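Local structure of Stk_08120 (Sulfolobus tokodaii str. 7, 2EJX) at residues K90-N93 and N94-Q97; S116-L119 and D120-A123; R131-R134 and I135-I139. The protein probably acts as a fatty acid carrier of a family found in thermoacidophiles, with a fold related to the Bet v 1-like proteins. One frame throughout, in Å; residues are numbered along the deposited sequence.

Contact 1 (K90-N93 and N94-Q97)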
loop_
_atom_site.group_PDB
_atom_site.type_symbol
_atom_site.label_atom_id
_atom_site.label_comp_id
_atom_site.label_asym_id
_atom_site.label_seq_id
_atom_site.Cartn_x
_atom_site.Cartn_y
_atom_site.Cartn_z
ATOM N N LYS A 90 6.702 -5.918 9.494
ATOM C CA LYS A 90 6.302 -7.027 10.307
ATOM C C LYS A 90 6.643 -6.699 11.766
ATOM O O LYS A 90 7.778 -6.344 12.072
ATOM C CB LYS A 90 6.999 -8.320 9.834
ATOM C CG LYS A 90 6.854 -9.486 10.822
ATOM C CD LYS A 90 7.292 -10.767 10.217
ATOM C CE LYS A 90 7.395 -11.848 11.261
ATOM N NZ LYS A 90 8.125 -13.047 10.746
ATOM N N LYS A 91 5.669 -6.843 12.663
ATOM C CA LYS A 91 5.878 -6.591 14.088
ATOM C C LYS A 91 6.048 -7.884 14.867
ATOM O O LYS A 91 6.848 -7.931 15.815
ATOM C CB LYS A 91 4.754 -5.728 14.654
ATOM C CG LYS A 91 4.588 -4.414 13.952
ATOM C CD LYS A 91 3.939 -3.346 14.837
ATOM C CE LYS A 91 2.566 -3.750 15.288
ATOM N NZ LYS A 91 1.793 -2.588 15.794
ATOM N N ASP A 92 5.277 -8.923 14.515
ATOM C CA ASP A 92 5.475 -10.274 15.066
ATOM C C ASP A 92 4.819 -11.225 14.107
ATOM O O ASP A 92 4.492 -10.804 12.983
ATOM C CB ASP A 92 4.882 -10.442 16.484
ATOM C CG ASP A 92 3.415 -10.002 16.578
ATOM O OD1 ASP A 92 2.572 -10.325 15.685
ATOM O OD2 ASP A 92 3.115 -9.311 17.563
ATOM N N ASN A 93 4.588 -12.469 14.553
ATOM C CA ASN A 93 4.071 -13.526 13.665
ATOM C C ASN A 93 2.627 -13.313 13.190
ATOM O O ASN A 93 2.164 -13.984 12.249
ATOM C CB ASN A 93 4.176 -14.918 14.346
ATOM C CG ASN A 93 3.551 -16.039 13.483
ATOM O OD1 ASN A 93 2.459 -16.559 13.789
ATOM N ND2 ASN A 93 4.217 -16.379 12.380
ATOM N N ASN A 94 1.902 -12.402 13.836
ATOM C CA ASN A 94 0.487 -12.208 13.485
ATOM C C ASN A 94 0.100 -10.761 13.279
ATOM O O ASN A 94 -1.070 -10.461 13.295
ATOM C CB ASN A 94 -0.460 -12.790 14.566
ATOM C CG ASN A 94 -0.352 -14.295 14.698
ATOM O OD1 ASN A 94 -0.922 -15.052 13.894
ATOM N ND2 ASN A 94 0.339 -14.746 15.750
ATOM N N THR A 95 1.084 -9.861 13.149
ATOM C CA THR A 95 0.805 -8.433 13.193
ATOM C C THR A 95 1.791 -7.701 12.298
ATOM O O THR A 95 2.992 -7.995 12.317
ATOM C CB THR A 95 0.952 -7.849 14.630
ATOM O OG1 THR A 95 0.408 -8.782 15.560
ATOM C CG2 THR A 95 0.215 -6.539 14.766
ATOM N N LEU A 96 1.273 -6.741 11.543
ATOM C CA LEU A 96 2.100 -5.831 10.820
ATOM C C LEU A 96 1.642 -4.397 11.026
ATOM O O LEU A 96 0.560 -4.140 11.580
ATOM C CB LEU A 96 2.188 -6.206 9.332
ATOM C CG LEU A 96 0.955 -6.270 8.437
ATOM C CD1 LEU A 96 0.504 -4.909 7.867
ATOM C CD2 LEU A 96 1.220 -7.228 7.293
ATOM N N GLN A 97 2.493 -3.466 10.596
ATOM C CA GLN A 97 2.153 -2.040 10.627
ATOM C C GLN A 97 2.342 -1.456 9.252
ATOM O O GLN A 97 3.350 -1.734 8.605
ATOM C CB GLN A 97 3.076 -1.304 11.653
ATOM C CG GLN A 97 2.597 0.116 12.079
ATOM C CD GLN A 97 1.366 0.183 13.002
ATOM O OE1 GLN A 97 0.715 1.230 13.113
ATOM N NE2 GLN A 97 1.061 -0.900 13.665
#
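K91 and D92 face T95 across the tight end of a beta hairpin, where strands 90-92 and 95-97 run antiparallel and a type I turn from D92 to T95 reverses the chain. The register slips by one residue between the pair K90-L96, which is non-hydrogen-bonded, and the hydrogen-bonded pair D92-T95, making a beta bulge. Its mark is the carbonyl of T95, which takes two amides: K91 N gives T95 O a sound bond of 2.9 Å, and D92 N reaches the same T95 O in a weak one of 3.3 Å.

The side chain of D92 folds back over the turn. Its CG sits between the backbone N and the carbonyl carbon (chi1 52°), and this brings OD1 inward, where two donors hold it. The amide of N94 comes to the anti side of D92 OD1 at 2.9 Å, while the hydroxyl OG1 of T95 gives its proton to the syn side of D92 OD1 at 2.7 Å. Both donors stand somewhat off the carboxylate plane. T95 OG1 also bonds to K12 of the neighbouring strand 7-12.

On the same face, at the methyl branch of T95, K91 bends at chi3 (-61°) and passes its aliphatic part over the strand. Its CE rests on the methyl of T95, K91 CE to T95 CG2 being 3.7 Å, and its CD lies 3.9 Å from Q97 CB. The ammonium then goes on to a salt bridge with E10. L96, with K90 on the opposite face from D92 and T95, touches I11 of the adjoining strand 7-12 and V20 of helix 17-24.

One carboxylate oxygen thus ties a turn amide and a strand hydroxyl together, which probably stiffens the reversal; the hydroxyl, bonded to K12 as well, links the turn to strand 7-12.

Contact 2 (S116-L119 and D120-A123)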
loop_
_atom_site.group_PDB
_atom_site.type_symbol
_atom_site.label_atom_id
_atom_site.label_comp_id
_atom_site.label_asym_id
_atom_site.label_seq_id
_atom_site.Cartn_x
_atom_site.Cartn_y
_atom_site.Cartn_z
ATOM N N SER A 116 -7.217 6.478 5.099
ATOM C CA SER A 116 -7.671 5.820 6.340
ATOM C C SER A 116 -8.835 4.868 6.081
ATOM O O SER A 116 -8.895 3.794 6.676
ATOM C CB SER A 116 -8.008 6.810 7.463
ATOM O OG SER A 116 -9.038 7.659 7.014
ATOM N N SER A 117 -9.750 5.220 5.188
ATOM C CA SER A 117 -10.844 4.285 4.874
ATOM C C SER A 117 -10.283 2.983 4.243
ATOM O O SER A 117 -10.761 1.847 4.495
ATOM C CB SER A 117 -11.865 4.969 3.947
ATOM O OG SER A 117 -12.774 3.991 3.446
ATOM N N ASN A 118 -9.338 3.149 3.347
ATOM C CA ASN A 118 -8.648 2.009 2.740
ATOM C C ASN A 118 -7.936 1.157 3.762
ATOM O O ASN A 118 -8.048 -0.062 3.756
ATOM C CB ASN A 118 -7.632 2.501 1.703
ATOM C CG ASN A 118 -8.268 2.789 0.348
ATOM O OD1 ASN A 118 -9.297 2.185 -0.035
ATOM N ND2 ASN A 118 -7.667 3.718 -0.391
ATOM N N LEU A 119 -7.193 1.800 4.660
ATOM C CA LEU A 119 -6.505 1.035 5.692
ATOM C C LEU A 119 -7.444 0.289 6.638
ATOM O O LEU A 119 -7.154 -0.838 7.040
ATOM C CB LEU A 119 -5.492 1.914 6.469
ATOM C CG LEU A 119 -4.320 2.466 5.660
ATOM C CD1 LEU A 119 -3.525 3.464 6.501
ATOM C CD2 LEU A 119 -3.376 1.324 5.152
ATOM N N ASP A 120 -8.555 0.925 7.010
ATOM C CA ASP A 120 -9.596 0.286 7.816
ATOM C C ASP A 120 -10.188 -0.910 7.124
ATOM O O ASP A 120 -10.334 -1.952 7.736
ATOM C CB ASP A 120 -10.710 1.307 8.155
ATOM C CG ASP A 120 -10.278 2.338 9.189
ATOM O OD1 ASP A 120 -9.200 2.215 9.768
ATOM O OD2 ASP A 120 -11.043 3.272 9.427
ATOM N N ARG A 121 -10.545 -0.754 5.833
ATOM C CA ARG A 121 -11.096 -1.857 5.059
ATOM C C ARG A 121 -10.073 -3.011 4.937
ATOM O O ARG A 121 -10.411 -4.170 5.099
ATOM C CB ARG A 121 -11.499 -1.343 3.654
ATOM C CG ARG A 121 -12.150 -2.409 2.759
ATOM C CD ARG A 121 -12.449 -1.868 1.349
ATOM N NE ARG A 121 -11.285 -1.166 0.792
ATOM C CZ ARG A 121 -10.189 -1.751 0.292
ATOM N NH1 ARG A 121 -10.032 -3.087 0.232
ATOM N NH2 ARG A 121 -9.193 -0.962 -0.112
ATOM N N LEU A 122 -8.818 -2.690 4.663
ATOM C CA LEU A 122 -7.768 -3.717 4.617
ATOM C C LEU A 122 -7.637 -4.439 5.967
ATOM O O LEU A 122 -7.587 -5.667 6.000
ATOM C CB LEU A 122 -6.428 -3.076 4.191
ATOM C CG LEU A 122 -5.285 -3.805 3.508
ATOM C CD1 LEU A 122 -5.689 -4.418 2.163
ATOM C CD2 LEU A 122 -4.174 -2.723 3.323
ATOM N N ALA A 123 -7.618 -3.699 7.073
ATOM C CA ALA A 123 -7.483 -4.321 8.391
ATOM C C ALA A 123 -8.640 -5.276 8.690
ATOM O O ALA A 123 -8.429 -6.352 9.230
ATOM C CB ALA A 123 -7.363 -3.280 9.465
HETATM O O HOH W 1 -12.213 1.476 1.282
#
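N118 OD1 is met by two donors, the guanidinium of R121 and a water, on one turn of the long C-terminal helix 105-137, the helix that packs against the curved sheet in Bet v 1-like folds. R121 NH2 reaches N118 OD1 at 3.1 Å in a nearly straight bond (174°). The oxygen lies in the guanidinium plane, at its edge; seen from the amide, however, the donor stands well above the carbonyl plane, and the two flat groups are turned 81° against each other. The side chains run side by side, and R121 can meet N118 because its chain bends at chi3 (48°) after two extended torsions. The water donates to N118 OD1 and accepts from R121 NE at 2.8 Å, closing a small ring along the guanidinium edge; its link to S117 OG is weak. The other branch of the amide, N118 ND2, bonds to the carbonyl of I34 and ties this turn to helix 27-34. With an alanine in place of R121 the guanidinium is gone, and the amide of N118, its OD1 keeping only the water of the two donors described, would probably be freer to turn, and the water less firmly placed without the bond from NE.

The backbone beneath is regular alpha helix: L122 N meets N118 O at 2.9 Å, and matching i to i+4 bonds join D120 to S116, R121 to S117 and A123 to L119. D120 leans back over the carbonyl of S116, and its OD1 forms a salt bridge with K9 of strand 7-12. L119 and L122 face the protein interior, both touching I34 and I98. Beside the backbone bond, the CB of L122 rests against the carbonyl of its partner, L122 CB lying 3.4 Å from N118 O.

Contact 3 (R131-R134 and I135-I139)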
loop_
_atom_site.group_PDB
_atom_site.type_symbol
_atom_site.label_atom_id
_atom_site.label_comp_id
_atom_site.label_asym_id
_atom_site.label_seq_id
_atom_site.Cartn_x
_atom_site.Cartn_y
_atom_site.Cartn_z
ATOM N N ARG A 131 -6.313 -14.514 1.183
ATOM C CA ARG A 131 -6.644 -15.877 0.772
ATOM C C ARG A 131 -6.901 -15.926 -0.741
ATOM O O ARG A 131 -6.383 -16.797 -1.454
ATOM C CB ARG A 131 -7.861 -16.366 1.504
ATOM C CG ARG A 131 -8.171 -17.818 1.233
ATOM C CD ARG A 131 -9.406 -18.265 2.022
ATOM N NE ARG A 131 -10.591 -17.555 1.556
ATOM C CZ ARG A 131 -11.317 -17.917 0.504
ATOM N NH1 ARG A 131 -11.003 -19.003 -0.190
ATOM N NH2 ARG A 131 -12.357 -17.186 0.146
ATOM N N LEU A 132 -7.702 -14.989 -1.206
ATOM C CA LEU A 132 -7.945 -14.832 -2.659
ATOM C C LEU A 132 -6.678 -14.493 -3.469
ATOM O O LEU A 132 -6.493 -15.041 -4.568
ATOM C CB LEU A 132 -9.048 -13.770 -2.878
ATOM C CG LEU A 132 -10.423 -14.266 -2.452
ATOM C CD1 LEU A 132 -11.429 -13.098 -2.550
ATOM C CD2 LEU A 132 -10.918 -15.435 -3.316
ATOM N N GLU A 133 -5.825 -13.594 -2.953
ATOM C CA GLU A 133 -4.527 -13.316 -3.601
ATOM C C GLU A 133 -3.694 -14.586 -3.734
ATOM O O GLU A 133 -3.107 -14.846 -4.752
ATOM C CB GLU A 133 -3.743 -12.213 -2.827
ATOM C CG GLU A 133 -4.361 -10.800 -2.984
ATOM C CD GLU A 133 -4.293 -10.324 -4.455
ATOM O OE1 GLU A 133 -3.398 -10.733 -5.231
ATOM O OE2 GLU A 133 -5.172 -9.545 -4.824
ATOM N N ARG A 134 -3.636 -15.369 -2.675
ATOM C CA ARG A 134 -2.880 -16.615 -2.703
ATOM C C ARG A 134 -3.368 -17.638 -3.734
ATOM O O ARG A 134 -2.568 -18.389 -4.330
ATOM C CB ARG A 134 -2.925 -17.217 -1.313
ATOM C CG ARG A 134 -2.028 -16.436 -0.371
ATOM C CD ARG A 134 -1.970 -17.144 0.997
ATOM N NE ARG A 134 -1.054 -18.282 0.920
ATOM C CZ ARG A 134 -0.609 -18.977 1.969
ATOM N NH1 ARG A 134 -1.030 -18.659 3.177
ATOM N NH2 ARG A 134 0.256 -19.995 1.805
ATOM N N ILE A 135 -4.678 -17.705 -3.910
ATOM C CA ILE A 135 -5.273 -18.669 -4.846
ATOM C C ILE A 135 -4.827 -18.231 -6.243
ATOM O O ILE A 135 -4.342 -19.048 -7.056
ATOM C CB ILE A 135 -6.837 -18.763 -4.743
ATOM C CG1 ILE A 135 -7.281 -19.472 -3.457
ATOM C CG2 ILE A 135 -7.396 -19.574 -5.952
ATOM C CD1 ILE A 135 -8.734 -19.198 -3.085
ATOM N N LYS A 136 -4.913 -16.931 -6.502
ATOM C CA LYS A 136 -4.572 -16.392 -7.833
ATOM C C LYS A 136 -3.073 -16.465 -8.109
ATOM O O LYS A 136 -2.654 -16.768 -9.240
ATOM C CB LYS A 136 -5.066 -14.962 -7.963
ATOM C CG LYS A 136 -4.626 -14.272 -9.250
ATOM C CD LYS A 136 -4.757 -12.724 -9.122
ATOM C CE LYS A 136 -3.816 -12.158 -8.040
ATOM N NZ LYS A 136 -3.395 -10.721 -8.264
ATOM N N ARG A 137 -2.254 -16.178 -7.094
ATOM C CA ARG A 137 -0.773 -16.191 -7.253
ATOM C C ARG A 137 -0.123 -17.547 -7.137
ATOM O O ARG A 137 1.080 -17.682 -7.470
ATOM C CB ARG A 137 -0.095 -15.222 -6.237
ATOM C CG ARG A 137 -0.534 -13.827 -6.384
ATOM C CD ARG A 137 -0.310 -12.999 -5.109
ATOM N NE ARG A 137 -0.770 -11.612 -5.303
ATOM C CZ ARG A 137 -0.015 -10.612 -5.778
ATOM N NH1 ARG A 137 1.262 -10.805 -6.076
ATOM N NH2 ARG A 137 -0.543 -9.402 -5.936
ATOM N N LYS A 138 -0.888 -18.531 -6.636
ATOM C CA LYS A 138 -0.400 -19.881 -6.345
ATOM C C LYS A 138 0.780 -19.868 -5.361
ATOM O O LYS A 138 1.835 -20.508 -5.585
ATOM C CB LYS A 138 -0.107 -20.635 -7.647
ATOM C CG LYS A 138 -1.303 -20.695 -8.564
ATOM C CD LYS A 138 -0.995 -21.507 -9.805
ATOM C CE LYS A 138 -0.063 -20.777 -10.768
ATOM N NZ LYS A 138 0.641 -21.748 -11.682
ATOM N N ILE A 139 0.581 -19.126 -4.266
ATOM C CA ILE A 139 1.549 -19.103 -3.168
ATOM C C ILE A 139 0.885 -19.362 -1.835
ATOM O O ILE A 139 1.561 -19.659 -0.809
ATOM C CB ILE A 139 2.324 -17.806 -3.134
ATOM C CG1 ILE A 139 1.394 -16.610 -2.903
ATOM C CG2 ILE A 139 3.146 -17.644 -4.404
ATOM C CD1 ILE A 139 2.107 -15.263 -2.736
ATOM O OXT ILE A 139 -0.361 -19.281 -1.742
HETATM O O HOH W 2 -3.251 -7.672 -6.626
#
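The last turn of helix 105-137 carries a salt-bridge network of E133, K136 and R137 on its flank, and R134 grips the chain terminus that follows. One carboxylate oxygen serves the whole network. R137 NE donates to E133 OE1 at 2.8 Å on its anti side, and the oxygen lies close to the guanidinium plane, at its edge; the second approach, from R137 NH2, is weak. The carboxylate and guanidinium planes are turned 54° apart. K136 comes alongside E133, its chain bent at chi3 (64°), and K136 NZ makes a weak bond of 3.0 Å to E133 OE1. A water donates to E133 OE2, and R137 NH1 continues to a salt bridge with D26.

R134 takes the terminal carboxylate of I139 side-on. R134 NE meets I139 OXT at 2.9 Å almost straight (171°), and R134 NH2 meets I139 O, also at 2.9 Å, on a lone pair in the carbonyl plane. The third nitrogen, NH1, bonds to the side chain of Q15. Positive phi at K138 swings the chain round, so that I139 N reaches back to R134 O at 3.2 Å and the carboxylate arrives beside the arginine.

Farther back, R131 and I135 run side by side, with I135 CD1 3.7 Å from R131 NH1. E133 meets K136 and R137, and the terminal carboxylate meets R134, so both are probably held ionised; their negative charge near the helix's C-terminal end, unfavourable to its dipole, is likely to be offset by these cationic side chains.

In the fold
All three contacts are local, joining neighbours along the chain, yet they sit at different depths. Contacts 1 and 2 are partly buried, and contact 3 lies on the surface. Contact 1 belongs to the hairpin of strands 82-92 and 95-102; contacts 2 and 3 share helix 105-137, which follows that hairpin, with their centres about 21 Å apart. Strand 7-12 borders both contact 1 and contact 2, while helix 17-24 touches both contact 1 and contact 3. The chemistry changes accordingly: a carboxylate taking uncharged donors at the turn, a neutral amide with a guanidinium and water at mid-helix, and full ion pairs at the helix end.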